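Long-range contacts in polymeric Immunoglobulin Receptor (Oncorhynchus mykiss, PDB 5F1S), which probably binds polymeric immunoglobulins for delivery to mucosal surfaces, its ectodomain corresponding to the secretory component: residues V10-V16 / M77-E83; Q25-Y29 / V92-V97; I111-V117 / V131-S136. All blocks are in the same frame, centred on the assembly; numbering follows the deposited sequence.

Contact 1: V10-V16 / M77-E83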
loop_
_atom_site.group_PDB
_atom_site.type_symbol
_atom_site.label_atom_id
_atom_site.label_comp_id
_atom_site.label_asym_id
_atom_site.label_seq_id
_atom_site.Cartn_x
_atom_site.Cartn_y
_atom_site.Cartn_z
ATOM N N VAL A 10 -0.257 -4.005 3.067
ATOM C CA VAL A 10 0.336 -3.607 1.811
ATOM C C VAL A 10 -0.040 -4.637 0.757
ATOM O O VAL A 10 -0.021 -5.839 1.034
ATOM C CB VAL A 10 1.862 -3.496 1.970
ATOM C CG1 VAL A 10 2.446 -4.829 2.397
ATOM C CG2 VAL A 10 2.496 -3.062 0.693
ATOM N N LEU A 11 -0.311 -4.176 -0.454
ATOM C CA LEU A 11 -0.601 -5.108 -1.552
ATOM C C LEU A 11 0.644 -5.878 -2.001
ATOM O O LEU A 11 1.741 -5.322 -2.118
ATOM C CB LEU A 11 -1.149 -4.344 -2.750
ATOM C CG LEU A 11 -2.498 -3.670 -2.585
ATOM C CD1 LEU A 11 -2.799 -2.724 -3.720
ATOM C CD2 LEU A 11 -3.549 -4.697 -2.499
ATOM N N GLU A 12 0.460 -7.166 -2.294
ATOM C CA GLU A 12 1.569 -8.017 -2.711
ATOM C C GLU A 12 2.291 -7.415 -3.904
ATOM O O GLU A 12 1.673 -6.952 -4.861
ATOM C CB GLU A 12 1.056 -9.413 -3.069
ATOM C CG GLU A 12 2.137 -10.444 -3.197
ATOM C CD GLU A 12 1.598 -11.860 -3.457
ATOM O OE1 GLU A 12 0.632 -11.973 -4.247
ATOM O OE2 GLU A 12 2.147 -12.837 -2.892
ATOM N N GLY A 13 3.616 -7.377 -3.811
ATOM C CA GLY A 13 4.436 -6.770 -4.830
ATOM C C GLY A 13 4.975 -5.396 -4.491
ATOM O O GLY A 13 5.953 -4.977 -5.101
ATOM N N ARG A 14 4.339 -4.670 -3.580
ATOM C CA ARG A 14 4.771 -3.351 -3.186
ATOM C C ARG A 14 5.878 -3.430 -2.132
ATOM O O ARG A 14 6.220 -4.486 -1.596
ATOM C CB ARG A 14 3.601 -2.544 -2.604
ATOM C CG ARG A 14 2.347 -2.244 -3.508
ATOM C CD ARG A 14 2.659 -1.398 -4.645
ATOM N NE ARG A 14 1.515 -0.570 -5.132
ATOM C CZ ARG A 14 0.466 -1.049 -5.812
ATOM N NH1 ARG A 14 0.315 -2.342 -6.049
ATOM N NH2 ARG A 14 -0.452 -0.232 -6.267
ATOM N N SER A 15 6.455 -2.273 -1.867
ATOM C CA SER A 15 7.561 -2.127 -0.927
ATOM C C SER A 15 7.062 -1.388 0.295
ATOM O O SER A 15 6.080 -0.650 0.214
ATOM C CB SER A 15 8.694 -1.326 -1.572
ATOM O OG SER A 15 9.208 -2.062 -2.656
ATOM N N VAL A 16 7.760 -1.550 1.429
ATOM C CA VAL A 16 7.522 -0.715 2.597
ATOM C C VAL A 16 8.830 -0.086 3.056
ATOM O O VAL A 16 9.908 -0.650 2.888
ATOM C CB VAL A 16 6.873 -1.472 3.776
ATOM C CG1 VAL A 16 5.460 -1.957 3.398
ATOM C CG2 VAL A 16 7.734 -2.622 4.244
ATOM N N MET A 77 11.711 -3.054 2.816
ATOM C CA MET A 77 11.453 -4.400 2.352
ATOM C C MET A 77 10.751 -4.257 1.011
ATOM O O MET A 77 9.753 -3.530 0.891
ATOM C CB MET A 77 10.594 -5.224 3.343
ATOM C CG MET A 77 11.258 -5.398 4.713
ATOM S SD MET A 77 10.187 -6.396 5.781
ATOM C CE MET A 77 10.597 -7.901 5.115
ATOM N N THR A 78 11.281 -4.919 0.004
ATOM C CA THR A 78 10.784 -4.734 -1.355
ATOM C C THR A 78 10.047 -5.972 -1.858
ATOM O O THR A 78 10.258 -7.112 -1.409
ATOM C CB THR A 78 11.943 -4.393 -2.329
ATOM O OG1 THR A 78 12.860 -5.492 -2.354
ATOM C CG2 THR A 78 12.681 -3.106 -1.870
ATOM N N GLU A 79 9.166 -5.730 -2.822
ATOM C CA GLU A 79 8.503 -6.815 -3.539
ATOM C C GLU A 79 7.910 -7.823 -2.554
ATOM O O GLU A 79 8.105 -9.038 -2.654
ATOM C CB GLU A 79 9.465 -7.514 -4.502
ATOM C CG GLU A 79 10.340 -6.591 -5.349
ATOM C CD GLU A 79 9.786 -6.322 -6.722
ATOM O OE1 GLU A 79 8.613 -6.667 -6.985
ATOM O OE2 GLU A 79 10.535 -5.765 -7.551
ATOM N N LEU A 80 7.151 -7.310 -1.591
ATOM C CA LEU A 80 6.656 -8.165 -0.530
ATOM C C LEU A 80 5.715 -9.225 -1.077
ATOM O O LEU A 80 4.842 -8.930 -1.892
ATOM C CB LEU A 80 5.928 -7.333 0.517
ATOM C CG LEU A 80 6.894 -6.594 1.437
ATOM C CD1 LEU A 80 6.147 -5.497 2.187
ATOM C CD2 LEU A 80 7.528 -7.567 2.450
ATOM N N GLN A 81 5.860 -10.440 -0.568
ATOM C CA GLN A 81 5.031 -11.576 -0.940
ATOM C C GLN A 81 4.070 -11.922 0.183
ATOM O O GLN A 81 4.301 -11.627 1.353
ATOM C CB GLN A 81 5.927 -12.772 -1.275
ATOM C CG GLN A 81 6.899 -12.471 -2.402
ATOM C CD GLN A 81 6.214 -12.103 -3.678
ATOM O OE1 GLN A 81 5.608 -12.956 -4.318
ATOM N NE2 GLN A 81 6.317 -10.854 -4.073
ATOM N N LYS A 82 2.976 -12.615 -0.155
ATOM C CA LYS A 82 2.012 -12.935 0.885
ATOM C C LYS A 82 2.679 -13.684 2.039
ATOM O O LYS A 82 2.352 -13.479 3.212
ATOM C CB LYS A 82 0.871 -13.763 0.305
ATOM C CG LYS A 82 -0.235 -13.970 1.333
ATOM C CD LYS A 82 -1.452 -14.675 0.793
ATOM C CE LYS A 82 -2.493 -14.812 1.937
ATOM N NZ LYS A 82 -3.720 -15.519 1.490
ATOM N N GLU A 83 3.612 -14.562 1.722
ATOM C CA GLU A 83 4.264 -15.344 2.763
ATOM C C GLU A 83 5.193 -14.486 3.634
ATOM O O GLU A 83 5.639 -14.963 4.693
ATOM C CB GLU A 83 5.021 -16.507 2.126
ATOM C CG GLU A 83 6.108 -16.118 1.146
ATOM C CD GLU A 83 5.649 -16.060 -0.333
ATOM O OE1 GLU A 83 4.412 -15.889 -0.628
ATOM O OE2 GLU A 83 6.567 -16.177 -1.201
HETATM O O HOH W 1 2.380 -15.320 -3.335
HETATM O O HOH W 2 8.548 -3.586 -4.494
HETATM O O HOH W 3 6.709 -5.504 -7.936
#

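Contact 2: Q25-Y29 / V92-V97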
loop_
_atom_site.group_PDB
_atom_site.type_symbol
_atom_site.label_atom_id
_atom_site.label_comp_id
_atom_site.label_asym_id
_atom_site.label_seq_id
_atom_site.Cartn_x
_atom_site.Cartn_y
_atom_site.Cartn_z
ATOM N N GLN A 25 20.716 7.601 23.223
ATOM C CA GLN A 25 21.732 6.699 23.758
ATOM C C GLN A 25 22.209 5.678 22.744
ATOM O O GLN A 25 23.287 5.101 22.905
ATOM C CB GLN A 25 21.176 5.939 24.941
ATOM C CG GLN A 25 20.741 6.823 26.054
ATOM C CD GLN A 25 19.231 7.070 26.063
ATOM O OE1 GLN A 25 18.538 6.985 25.029
ATOM N NE2 GLN A 25 18.712 7.364 27.253
ATOM N N TYR A 26 21.407 5.378 21.731
ATOM C CA TYR A 26 21.677 4.196 20.942
ATOM C C TYR A 26 22.308 4.499 19.596
ATOM O O TYR A 26 22.444 3.581 18.780
ATOM C CB TYR A 26 20.384 3.390 20.804
ATOM C CG TYR A 26 19.883 2.992 22.201
ATOM C CD1 TYR A 26 20.654 2.182 23.011
ATOM C CD2 TYR A 26 18.686 3.462 22.706
ATOM C CE1 TYR A 26 20.235 1.834 24.277
ATOM C CE2 TYR A 26 18.256 3.122 23.995
ATOM C CZ TYR A 26 19.058 2.299 24.771
ATOM O OH TYR A 26 18.705 1.916 26.048
ATOM N N ALA A 27 22.801 5.723 19.394
ATOM C CA ALA A 27 23.389 6.102 18.113
ATOM C C ALA A 27 24.517 5.178 17.695
ATOM O O ALA A 27 24.624 4.817 16.524
ATOM C CB ALA A 27 23.897 7.533 18.189
ATOM N N SER A 28 25.388 4.783 18.626
ATOM C CA SER A 28 26.610 4.080 18.235
ATOM C C SER A 28 26.460 2.561 18.111
ATOM O O SER A 28 27.440 1.883 17.750
ATOM C CB SER A 28 27.724 4.400 19.249
ATOM O OG SER A 28 27.432 3.705 20.457
ATOM N N TYR A 29 25.284 1.980 18.377
ATOM C CA TYR A 29 25.158 0.543 18.445
ATOM C C TYR A 29 24.660 -0.024 17.119
ATOM O O TYR A 29 24.007 0.672 16.348
ATOM C CB TYR A 29 24.177 0.135 19.551
ATOM C CG TYR A 29 24.705 0.455 20.933
ATOM C CD1 TYR A 29 24.510 1.712 21.514
ATOM C CD2 TYR A 29 25.419 -0.470 21.608
ATOM C CE1 TYR A 29 25.013 2.008 22.798
ATOM C CE2 TYR A 29 25.931 -0.186 22.897
ATOM C CZ TYR A 29 25.694 1.042 23.467
ATOM O OH TYR A 29 26.189 1.357 24.707
ATOM N N VAL A 92 17.945 -2.798 18.696
ATOM C CA VAL A 92 19.281 -2.240 18.924
ATOM C C VAL A 92 20.098 -3.300 19.649
ATOM O O VAL A 92 19.631 -3.879 20.638
ATOM C CB VAL A 92 19.265 -0.942 19.741
ATOM C CG1 VAL A 92 20.723 -0.423 19.901
ATOM C CG2 VAL A 92 18.343 0.172 19.134
ATOM N N GLU A 93 21.304 -3.594 19.142
ATOM C CA GLU A 93 22.136 -4.645 19.728
ATOM C C GLU A 93 22.935 -4.028 20.869
ATOM O O GLU A 93 23.961 -3.387 20.637
ATOM C CB GLU A 93 23.055 -5.250 18.685
ATOM C CG GLU A 93 23.933 -6.354 19.231
ATOM C CD GLU A 93 24.597 -7.096 18.095
ATOM O OE1 GLU A 93 23.881 -7.890 17.434
ATOM O OE2 GLU A 93 25.787 -6.830 17.821
ATOM N N VAL A 94 22.462 -4.213 22.097
ATOM C CA VAL A 94 23.139 -3.643 23.264
ATOM C C VAL A 94 22.897 -4.599 24.423
ATOM O O VAL A 94 21.801 -5.132 24.577
ATOM C CB VAL A 94 22.671 -2.209 23.582
ATOM C CG1 VAL A 94 21.168 -2.114 23.667
ATOM C CG2 VAL A 94 23.335 -1.640 24.853
ATOM N N GLY A 95 23.938 -4.866 25.192
ATOM C CA GLY A 95 23.769 -5.730 26.330
ATOM C C GLY A 95 23.365 -4.971 27.582
ATOM O O GLY A 95 23.601 -3.775 27.709
ATOM N N GLY A 96 22.762 -5.692 28.523
ATOM C CA GLY A 96 22.511 -5.139 29.848
ATOM C C GLY A 96 21.442 -4.076 29.920
ATOM O O GLY A 96 21.462 -3.253 30.825
ATOM N N VAL A 97 20.472 -4.095 28.994
ATOM C CA VAL A 97 19.372 -3.144 28.960
ATOM C C VAL A 97 18.094 -3.967 28.826
ATOM O O VAL A 97 18.095 -5.031 28.198
ATOM C CB VAL A 97 19.527 -2.145 27.779
ATOM C CG1 VAL A 97 18.323 -1.241 27.628
ATOM C CG2 VAL A 97 20.777 -1.297 27.980
#

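Contact 3: I111-V117 / V131-S136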
loop_
_atom_site.group_PDB
_atom_site.type_symbol
_atom_site.label_atom_id
_atom_site.label_comp_id
_atom_site.label_asym_id
_atom_site.label_seq_id
_atom_site.Cartn_x
_atom_site.Cartn_y
_atom_site.Cartn_z
ATOM N N ILE A 111 -1.298 -8.372 1.277
ATOM C CA ILE A 111 -2.625 -8.780 0.834
ATOM C C ILE A 111 -2.672 -8.932 -0.677
ATOM O O ILE A 111 -2.010 -8.220 -1.442
ATOM C CB ILE A 111 -3.702 -7.786 1.318
ATOM C CG1 ILE A 111 -3.414 -6.410 0.867
ATOM C CG2 ILE A 111 -3.735 -7.784 2.850
ATOM C CD1 ILE A 111 -4.482 -5.380 1.377
ATOM N N GLN A 112 -3.556 -9.819 -1.110
ATOM C CA GLN A 112 -3.829 -10.015 -2.527
ATOM C C GLN A 112 -5.212 -9.477 -2.850
ATOM O O GLN A 112 -6.179 -9.800 -2.154
ATOM C CB GLN A 112 -3.727 -11.490 -2.875
ATOM C CG GLN A 112 -2.369 -12.099 -2.515
ATOM C CD GLN A 112 -2.302 -13.580 -2.798
ATOM O OE1 GLN A 112 -3.224 -14.332 -2.455
ATOM N NE2 GLN A 112 -1.201 -14.017 -3.382
ATOM N N GLY A 113 -5.285 -8.664 -3.884
ATOM C CA GLY A 113 -6.508 -8.065 -4.347
ATOM C C GLY A 113 -6.318 -6.633 -4.753
ATOM O O GLY A 113 -5.285 -6.260 -5.342
ATOM N N LEU A 114 -7.333 -5.804 -4.451
ATOM C CA LEU A 114 -7.390 -4.440 -4.941
ATOM C C LEU A 114 -7.626 -3.499 -3.780
ATOM O O LEU A 114 -8.200 -3.893 -2.751
ATOM C CB LEU A 114 -8.507 -4.192 -5.989
ATOM C CG LEU A 114 -8.212 -4.822 -7.361
ATOM C CD1 LEU A 114 -8.546 -6.274 -7.330
ATOM C CD2 LEU A 114 -9.015 -4.092 -8.413
ATOM N N SER A 115 -7.175 -2.261 -3.940
ATOM C CA SER A 115 -7.506 -1.198 -2.979
ATOM C C SER A 115 -7.692 0.103 -3.729
ATOM O O SER A 115 -7.438 0.202 -4.930
ATOM C CB SER A 115 -6.407 -1.032 -1.919
ATOM O OG SER A 115 -5.259 -0.489 -2.535
ATOM N N VAL A 116 -8.131 1.133 -3.036
ATOM C CA VAL A 116 -8.361 2.397 -3.714
ATOM C C VAL A 116 -7.775 3.508 -2.883
ATOM O O VAL A 116 -7.836 3.467 -1.648
ATOM C CB VAL A 116 -9.864 2.593 -4.000
ATOM C CG1 VAL A 116 -10.660 2.682 -2.709
ATOM C CG2 VAL A 116 -10.084 3.786 -4.863
ATOM N N VAL A 117 -7.147 4.471 -3.569
ATOM C CA VAL A 117 -6.531 5.590 -2.872
ATOM C C VAL A 117 -7.588 6.340 -2.074
ATOM O O VAL A 117 -7.504 6.455 -0.848
ATOM C CB VAL A 117 -5.801 6.521 -3.867
ATOM C CG1 VAL A 117 -5.335 7.787 -3.155
ATOM C CG2 VAL A 117 -4.578 5.810 -4.561
ATOM N N VAL A 131 -10.330 8.202 -10.401
ATOM C CA VAL A 131 -10.276 7.182 -9.366
ATOM C C VAL A 131 -9.016 6.381 -9.624
ATOM O O VAL A 131 -8.781 5.958 -10.763
ATOM C CB VAL A 131 -11.510 6.264 -9.435
ATOM C CG1 VAL A 131 -11.427 5.141 -8.413
ATOM C CG2 VAL A 131 -12.819 7.044 -9.290
ATOM N N GLN A 132 -8.221 6.154 -8.592
ATOM C CA GLN A 132 -6.996 5.382 -8.760
ATOM C C GLN A 132 -7.157 4.048 -8.047
ATOM O O GLN A 132 -7.176 3.985 -6.811
ATOM C CB GLN A 132 -5.752 6.100 -8.254
ATOM C CG GLN A 132 -4.500 5.316 -8.783
ATOM C CD GLN A 132 -3.192 6.072 -8.645
ATOM O OE1 GLN A 132 -3.173 7.257 -8.313
ATOM N NE2 GLN A 132 -2.093 5.388 -8.918
ATOM N N CYS A 133 -7.312 2.993 -8.832
ATOM C CA CYS A 133 -7.482 1.653 -8.318
ATOM C C CYS A 133 -6.131 0.954 -8.294
ATOM O O CYS A 133 -5.476 0.828 -9.334
ATOM C CB CYS A 133 -8.436 0.841 -9.176
ATOM S SG CYS A 133 -9.968 1.678 -9.825
ATOM N N LEU A 134 -5.741 0.468 -7.139
ATOM C CA LEU A 134 -4.477 -0.225 -6.963
ATOM C C LEU A 134 -4.694 -1.726 -6.947
ATOM O O LEU A 134 -5.741 -2.208 -6.519
ATOM C CB LEU A 134 -3.827 0.182 -5.651
ATOM C CG LEU A 134 -3.781 1.692 -5.412
ATOM C CD1 LEU A 134 -3.193 1.915 -4.012
ATOM C CD2 LEU A 134 -2.904 2.359 -6.435
ATOM N N TYR A 135 -3.702 -2.482 -7.422
ATOM C CA TYR A 135 -3.864 -3.924 -7.383
ATOM C C TYR A 135 -2.545 -4.636 -7.141
ATOM O O TYR A 135 -1.476 -4.099 -7.408
ATOM C CB TYR A 135 -4.510 -4.441 -8.670
ATOM C CG TYR A 135 -3.756 -4.141 -9.908
ATOM C CD1 TYR A 135 -2.682 -4.938 -10.301
ATOM C CD2 TYR A 135 -4.096 -3.083 -10.689
ATOM C CE1 TYR A 135 -1.997 -4.672 -11.463
ATOM C CE2 TYR A 135 -3.402 -2.795 -11.862
ATOM C CZ TYR A 135 -2.365 -3.616 -12.239
ATOM O OH TYR A 135 -1.686 -3.338 -13.399
ATOM N N SER A 136 -2.644 -5.830 -6.562
ATOM C CA SER A 136 -1.487 -6.631 -6.200
ATOM C C SER A 136 -0.965 -7.401 -7.414
ATOM O O SER A 136 -1.624 -7.497 -8.469
ATOM C CB SER A 136 -1.815 -7.599 -5.081
ATOM O OG SER A 136 -2.785 -8.554 -5.477
#

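Contact 1: V10-V16 / M77-E83
The A'-B turn of the first V-set domain packs against the E-F loop, with Glu-12, Gly-13 and Arg-14 gripping the backbone of Leu-80 and Lys-82. The Glu-12 chain runs extended with CG anti to the backbone N (chi1 -166°), which carries OE2 to Lys-82 N at 2.9 Å; the donor arrives on the anti side, well out of the carboxylate plane. OE1 of the same carboxylate is held by Gln-112, so both oxygens are engaged. Gly-13 sits in the type II turn from Leu-11 to Arg-14, and its N bonds Leu-80 O at 2.8 Å, in the carbonyl plane. Leu-80 N returns a bond of 3.0 Å to Arg-14 O, so both the N-H and the C=O of this leucine are bonded to the turn. The loops thus close one end of the immunoglobulin sandwich; strand B leaves the turn at Val-16 and strand E enters the loop at Met-77, the two forming an antiparallel hydrogen-bonded pair, with Val-16 N to Met-77 O at 2.9 Å. Leu-80 enters between the sheets, its CD1 meeting Val-10 CG1 and Val-16 CG1, each at 3.8 Å and each side chain lying roughly perpendicular to it. One water joins Gly-13 O, Ser-15 OG and Glu-79 N.

Contact 2: Q25-Y29 / V92-V97
Tyr-26 and Tyr-29 both direct their side chains at the valines of 92-97, joining the B-C loop to the F-G loop of the first V-set domain, the positions that hold CDR1 and CDR3 in an antibody variable domain. No hydrogen bond crosses between the two segments; the contact rests on aromatic rings and valine methyls. Val-94 divides its branches between the tyrosines. Val-94 CB lies over one face of the Tyr-29 ring, 4.1 Å from the centroid and 26° off the ring normal, a CH-pi contact. Val-94 CG2, anti to the backbone N, sits 3.6 Å from Tyr-29 CE2, with CZ and OH of that tyrosine only slightly farther off. Val-94 CG1 takes the place between the backbone N and the carbonyl carbon (chi1 51°) and faces the other tyrosine, 4.1 Å from Tyr-26 CE1, where the two side chains run at about a right angle. Val-92 lies at the roots of both rings: Val-92 CG1 wedges against Tyr-29 CB at 3.5 Å and Tyr-26 CB at 3.9 Å. The type I turn from Tyr-26 to Tyr-29 sets these two CB atoms near one methyl. Val-102, outside both segments, also touches Tyr-26, Val-94 and Val-97. Gln-25 adds its CB over the centre of a face of the Tyr-26 ring. Lys-31 binds the carbonyl oxygens of Tyr-26 and Tyr-29 through NZ, tying down the turn from the side of strand 31-35. Glu-93 turns its carboxylate to a salt bridge with Arg-47, but Glu-93 O approaches Tyr-29 CD2 at 3.4 Å. At the far end Tyr-26 and Val-97 reach out from opposite directions, bringing Val-97 CG1 to 3.6 Å from Tyr-26 OH.

Contact 3: I111-V117 / V131-S136
Leu-134 lies beside Ser-115, and its side chain can be traced outward along the serine hydroxyl. Leu-134 CB stands 3.5 Å from Ser-115 OG; CG, placed anti to the carbonyl carbon (chi1 -48°), keeps near the same oxygen. Leu-134 CD1, continuing the extended chain (chi2 176°), lies 3.5 Å from Ser-115 OG and 4.2 Å from Val-117 CG2. Leu-11 of the first domain also packs on both Leu-134 and Ser-115. Beneath these side chains the two residues form a hydrogen-bonded antiparallel pair, Leu-134 N to Ser-115 O at 2.8 Å and Ser-115 N to Leu-134 O at 3.0 Å, the latter donor standing above the carbonyl plane. The ladder is extended at one end by a longer bond from Val-117 N to Gln-132 O, 3.3 Å. At the other, Gly-113 is held twice by Ser-136: Gly-113 N donates to Ser-136 OG at 3.0 Å, and its O accepts from Ser-136 N. The alternate residues Leu-114, Val-116, Cys-133 and Tyr-135 occupy the opposite face, where Val-116 CG2 packs on Val-131 CG1 and Cys-133 is disulfide-bonded to Cys-196. This is the pairing of strand A with strand B in an immunoglobulin V-set sandwich, strand B carrying the first cysteine of the intersheet disulfide.

From the N terminus, 10-16 opens contact 1 and 25-29 opens contact 2; 77-83 then closes the first and 92-97 the second, so the two cross within one V-set domain. They lie at different ends of it, centres about 30 Å apart: contact 1 joins turns at the end facing the second domain, contact 2 the loops at the distal end. Contact 3 follows in series, closing the short loop from 111-117 back to 131-136 at the start of the second domain. Contacts 1 and 3 touch where Val-10 and Glu-12 pair with Ile-111 through the backbone and Arg-14 lies against Leu-134, tying the junction between domains.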